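Local atomic coordinates of activator of Hsp90 ATPase homologue 1/2-like C-terminal domain-containing protein (Staphylococcus saprophyticus subsp. saprophyticus, PDB entry 3Q6A), a protein that is of unknown function but belongs to the AHA1 family and, with its helix-grip fold, may bind a partner protein or a small ligand. Residues 5-10 / 118-123. Sequence-based numbering, arbitrary orientation.
Sequences TKMQVD and CLKVYL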
loop_
_atom_site.group_PDB
_atom_site.type_symbol
_atom_site.label_atom_id
_atom_site.label_comp_id
_atom_site.label_asym_id
_atom_site.label_seq_id
_atom_site.Cartn_x
_atom_site.Cartn_y
_atom_site.Cartn_z
ATOM N N THR D 5 3.808 -10.556 2.724
ATOM C CA THR D 5 3.308 -9.272 3.189
ATOM C C THR D 5 2.245 -9.476 4.266
ATOM O O THR D 5 1.396 -10.350 4.150
ATOM C CB THR D 5 2.701 -8.465 2.020
ATOM O OG1 THR D 5 3.644 -8.425 0.942
ATOM C CG2 THR D 5 2.400 -7.050 2.454
ATOM N N LYS D 6 2.300 -8.670 5.318
ATOM C CA LYS D 6 1.329 -8.786 6.401
ATOM C C LYS D 6 0.608 -7.469 6.597
ATOM O O LYS D 6 1.231 -6.408 6.541
ATOM C CB LYS D 6 2.029 -9.192 7.702
ATOM C CG LYS D 6 2.601 -10.601 7.687
ATOM C CD LYS D 6 3.239 -10.975 9.019
ATOM C CE LYS D 6 3.689 -12.429 9.003
ATOM N NZ LYS D 6 4.302 -12.857 10.292
HETATM N N MSE D 7 -0.706 -7.534 6.802
HETATM C CA MSE D 7 -1.512 -6.330 7.000
HETATM C C MSE D 7 -2.552 -6.541 8.094
HETATM O O MSE D 7 -3.309 -7.506 8.066
HETATM C CB MSE D 7 -2.241 -5.945 5.714
HETATM C CG MSE D 7 -3.081 -4.664 5.834
HETATM SE SE MSE D 7 -2.074 -3.147 5.972
HETATM C CE MSE D 7 -1.462 -3.000 4.205
ATOM N N GLN D 8 -2.583 -5.622 9.046
ATOM C CA GLN D 8 -3.554 -5.679 10.130
ATOM C C GLN D 8 -4.847 -5.046 9.650
ATOM O O GLN D 8 -4.829 -3.986 9.020
ATOM C CB GLN D 8 -3.018 -4.930 11.360
ATOM C CG GLN D 8 -4.093 -4.596 12.385
ATOM C CD GLN D 8 -4.638 -5.815 13.117
ATOM O OE1 GLN D 8 -5.808 -5.835 13.497
ATOM N NE2 GLN D 8 -3.787 -6.823 13.340
ATOM N N VAL D 9 -5.965 -5.725 9.895
ATOM C CA VAL D 9 -7.281 -5.224 9.530
ATOM C C VAL D 9 -8.145 -5.368 10.788
ATOM O O VAL D 9 -8.311 -6.471 11.312
ATOM C CB VAL D 9 -7.913 -6.023 8.382
ATOM C CG1 VAL D 9 -9.162 -5.322 7.934
ATOM C CG2 VAL D 9 -6.918 -6.160 7.210
ATOM N N ASP D 10 -8.700 -4.252 11.254
ATOM C CA ASP D 10 -9.475 -4.228 12.498
ATOM C C ASP D 10 -10.914 -4.745 12.481
ATOM O O ASP D 10 -11.846 -4.056 12.920
ATOM C CB ASP D 10 -9.454 -2.807 13.081
ATOM C CG ASP D 10 -8.043 -2.308 13.380
ATOM O OD1 ASP D 10 -7.084 -3.113 13.426
ATOM O OD2 ASP D 10 -7.887 -1.086 13.597
ATOM N N CYS D 118 -6.004 -1.512 0.222
ATOM C CA CYS D 118 -7.363 -1.319 -0.271
ATOM C C CYS D 118 -8.291 -2.198 0.573
ATOM O O CYS D 118 -9.401 -1.799 0.912
ATOM C CB CYS D 118 -7.465 -1.745 -1.730
ATOM S SG CYS D 118 -6.570 -0.670 -2.867
ATOM N N LEU D 119 -7.830 -3.403 0.889
ATOM C CA LEU D 119 -8.616 -4.323 1.712
ATOM C C LEU D 119 -8.939 -3.677 3.067
ATOM O O LEU D 119 -10.104 -3.623 3.487
ATOM C CB LEU D 119 -7.839 -5.616 1.932
ATOM C CG LEU D 119 -8.476 -6.602 2.914
ATOM C CD1 LEU D 119 -9.794 -7.121 2.328
ATOM C CD2 LEU D 119 -7.512 -7.715 3.232
ATOM N N LYS D 120 -7.904 -3.178 3.730
ATOM C CA LYS D 120 -8.029 -2.557 5.050
ATOM C C LYS D 120 -9.023 -1.398 5.049
ATOM O O LYS D 120 -9.898 -1.293 5.934
ATOM C CB LYS D 120 -6.647 -2.101 5.526
ATOM C CG LYS D 120 -6.613 -1.479 6.930
ATOM C CD LYS D 120 -5.218 -0.992 7.294
ATOM C CE LYS D 120 -5.174 -0.366 8.698
ATOM N NZ LYS D 120 -5.395 -1.377 9.808
ATOM N N VAL D 121 -8.912 -0.534 4.045
ATOM C CA VAL D 121 -9.813 0.600 3.941
ATOM C C VAL D 121 -11.260 0.168 3.696
ATOM O O VAL D 121 -12.192 0.715 4.290
ATOM C CB VAL D 121 -9.397 1.531 2.795
ATOM C CG1 VAL D 121 -10.389 2.678 2.679
ATOM C CG2 VAL D 121 -7.985 2.048 3.046
ATOM N N TYR D 122 -11.447 -0.807 2.812
ATOM C CA TYR D 122 -12.791 -1.284 2.499
ATOM C C TYR D 122 -13.496 -1.886 3.725
ATOM O O TYR D 122 -14.672 -1.599 3.970
ATOM C CB TYR D 122 -12.724 -2.308 1.358
ATOM C CG TYR D 122 -13.994 -3.107 1.126
ATOM C CD1 TYR D 122 -15.172 -2.476 0.733
ATOM C CD2 TYR D 122 -14.014 -4.492 1.314
ATOM C CE1 TYR D 122 -16.354 -3.208 0.534
ATOM C CE2 TYR D 122 -15.192 -5.235 1.115
ATOM C CZ TYR D 122 -16.355 -4.580 0.729
ATOM O OH TYR D 122 -17.530 -5.289 0.559
ATOM N N LEU D 123 -12.785 -2.700 4.490
ATOM C CA LEU D 123 -13.373 -3.343 5.670
ATOM C C LEU D 123 -13.462 -2.448 6.909
ATOM O O LEU D 123 -14.366 -2.610 7.734
ATOM C CB LEU D 123 -12.600 -4.614 6.017
ATOM C CG LEU D 123 -12.690 -5.729 4.960
ATOM C CD1 LEU D 123 -11.833 -6.928 5.365
ATOM C CD2 LEU D 123 -14.153 -6.130 4.793
#
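K120 reaches from the long C-terminal helix 102-125 to the backbone of Q8 on strand 3-9, an outermost strand of this chain's sheet, making a polar link between the helix and the antiparallel sheet that it packs against in this helix-grip (Bet v 1-like) fold of the AHA1 family. Strand 5-9 and helix 118-123 run almost parallel, their axes 6° apart and 8.4 Å from each other at closest approach. The lysine chain is extended from the backbone N to CE and turns only about CD-CE (chi4 68°), which brings NZ to 2.8 Å from Q8 O. The ammonium sits above the carbonyl plane, 47° out of it, so neither lone pair is met squarely. A second partner, E124 one turn further along the helix, forms a salt bridge with K120 through OE2. That same carboxylate oxygen accepts the backbone N-H of D10, so E124 ties the lysine to the residue just after the strand. The D10 carboxylate lies close by without forming a salt bridge, OD1 being 4.4 Å from K120 NZ, and would probably add to the negative field around the ammonium. Elsewhere on the strand, T5 OG1 is hydrogen-bonded to K109, nearer the start of the helix, while the backbones of T5, M7 and V9 pair with T92, V90 and T88 of strand 87-94. Away from the ammonium the contact is apolar. The selenium of selenomethionine M7 meets the CD methylene of K120, and the two side chains cross at about a right angle, SE 4.0 Å from K120 CD. V9 fits between L119 and L123: its CG2 faces L119 CD2 at 4.3 Å, and its CG1, anti to the backbone N, lies 4.0 Å from both CB and CD1 of L123.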